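Local coordinates for protein alpha-1,3-glucanase (Streptomyces thermodiastaticus, PDB 7C7D) that hydrolyses alpha-1,3-glucan as a thermostable glycosidase of family GH87, through a catalytic unit that binds a calcium ion, at residues A[53-58]-A[366-371]. Residues are numbered along the deposited sequence; the frame is centred on the assembly and turned at random.
Sequences AGADLP and VRDNFL
Asp56 and Asp368 meet where the N-terminal lead into the small antiparallel beta-domain, residues 53-58, runs over a turn of the right-handed parallel beta-helix characteristic of the pectate lyase-like fold. The polar link is one hydrogen bond, from Asp56 N to Asp368 OD1 at 3.1 Å. Its N-H...O angle of 177° is almost straight, and the donor reaches the anti side of the carboxylate, 16° out of its plane. The Asp368 carboxylate is brought to this N-H by a chi1 of -70°, which sets CG opposite the carbonyl carbon. Were an alanine here, the Asp56 N-H would probably lose this acceptor and the tie between the two domains would weaken. A water adds a second bridge, donating to Asp56 O at 2.8 Å and, weakly, to Asp368 O at 3.4 Å. The Ala55 methyl packs on the break in strand 365-372, its CB 3.6 Å from Asn369 O. The Asn369 side chain starts away from residues 53-58, and its ND2 bonds to Asn396 OD1. The apolar part pairs Leu57 with Phe370, their side chains crossing at about a right angle. The Phe370 ring also packs edge-to-face with Phe59, while Leu57 CD2 sits 3.9 Å from Phe370 CB and Leu57 CD1 lies 4.0 Å from Phe370 CD1.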
# COMPACT_ATOMS: atom_id res chain seq x y z
N ALA A 53 11.66 4.73 -9.77
CA ALA A 53 10.47 4.90 -8.94
C ALA A 53 10.49 3.98 -7.73
O ALA A 53 11.11 2.92 -7.72
CB ALA A 53 9.20 4.66 -9.77
N GLY A 54 9.78 4.40 -6.70
CA GLY A 54 9.61 3.61 -5.50
C GLY A 54 10.45 4.11 -4.35
O GLY A 54 11.24 5.05 -4.45
N ALA A 55 10.27 3.43 -3.23
CA ALA A 55 10.98 3.76 -2.01
C ALA A 55 12.43 3.31 -2.10
O ALA A 55 12.76 2.32 -2.76
CB ALA A 55 10.32 3.07 -0.82
N ASP A 56 13.29 4.06 -1.43
CA ASP A 56 14.68 3.65 -1.20
C ASP A 56 14.66 2.74 0.01
O ASP A 56 14.49 3.20 1.14
CB ASP A 56 15.54 4.89 -0.97
CG ASP A 56 17.01 4.56 -0.80
OD1 ASP A 56 17.41 3.43 -1.15
OD2 ASP A 56 17.77 5.45 -0.35
N LEU A 57 14.80 1.44 -0.23
CA LEU A 57 14.58 0.44 0.81
C LEU A 57 15.84 -0.38 1.05
O LEU A 57 16.54 -0.73 0.10
CB LEU A 57 13.46 -0.52 0.40
CG LEU A 57 12.09 0.13 0.20
CD1 LEU A 57 11.18 -0.75 -0.65
CD2 LEU A 57 11.43 0.41 1.55
N PRO A 58 16.13 -0.71 2.30
CA PRO A 58 17.32 -1.51 2.62
C PRO A 58 17.08 -3.01 2.46
O PRO A 58 17.72 -3.81 3.15
CB PRO A 58 17.57 -1.16 4.09
CG PRO A 58 16.17 -0.99 4.63
CD PRO A 58 15.40 -0.31 3.52
N VAL A 366 4.23 11.82 2.73
CA VAL A 366 4.31 10.38 2.95
C VAL A 366 5.30 9.86 1.92
O VAL A 366 5.00 9.86 0.71
CB VAL A 366 2.93 9.71 2.79
CG1 VAL A 366 3.02 8.20 3.01
CG2 VAL A 366 1.92 10.35 3.76
N ARG A 367 6.49 9.46 2.36
CA ARG A 367 7.57 9.14 1.43
C ARG A 367 8.40 7.95 1.89
O ARG A 367 8.59 7.72 3.09
CB ARG A 367 8.49 10.34 1.19
CG ARG A 367 9.31 10.77 2.39
CD ARG A 367 10.23 11.94 2.09
NE ARG A 367 10.86 12.41 3.31
CZ ARG A 367 11.11 13.69 3.60
NH1 ARG A 367 10.79 14.64 2.73
NH2 ARG A 367 11.68 14.01 4.75
N ASP A 368 8.91 7.20 0.92
CA ASP A 368 9.87 6.13 1.18
C ASP A 368 9.32 5.06 2.11
O ASP A 368 10.04 4.50 2.93
CB ASP A 368 11.20 6.68 1.68
CG ASP A 368 11.94 7.42 0.60
OD1 ASP A 368 12.32 6.77 -0.39
OD2 ASP A 368 12.11 8.64 0.73
N ASN A 369 8.03 4.76 1.96
CA ASN A 369 7.40 3.68 2.70
C ASN A 369 7.16 2.49 1.78
O ASN A 369 7.05 2.63 0.56
CB ASN A 369 6.06 4.13 3.28
CG ASN A 369 6.21 5.33 4.19
OD1 ASN A 369 6.70 5.22 5.31
ND2 ASN A 369 5.79 6.49 3.70
N PHE A 370 7.08 1.32 2.40
CA PHE A 370 6.75 0.08 1.71
C PHE A 370 5.42 -0.43 2.25
O PHE A 370 5.26 -0.57 3.47
CB PHE A 370 7.82 -0.98 1.94
CG PHE A 370 7.52 -2.29 1.27
CD1 PHE A 370 7.62 -2.41 -0.10
CD2 PHE A 370 7.09 -3.39 2.01
CE1 PHE A 370 7.32 -3.59 -0.74
CE2 PHE A 370 6.79 -4.59 1.37
CZ PHE A 370 6.91 -4.69 -0.00
N LEU A 371 4.48 -0.70 1.35
CA LEU A 371 3.13 -1.14 1.71
C LEU A 371 2.80 -2.40 0.92
O LEU A 371 2.83 -2.39 -0.31
CB LEU A 371 2.10 -0.05 1.40
CG LEU A 371 2.26 1.23 2.24
CD1 LEU A 371 2.93 2.37 1.45
CD2 LEU A 371 0.91 1.67 2.77
O HOH W 1 12.92 2.82 3.42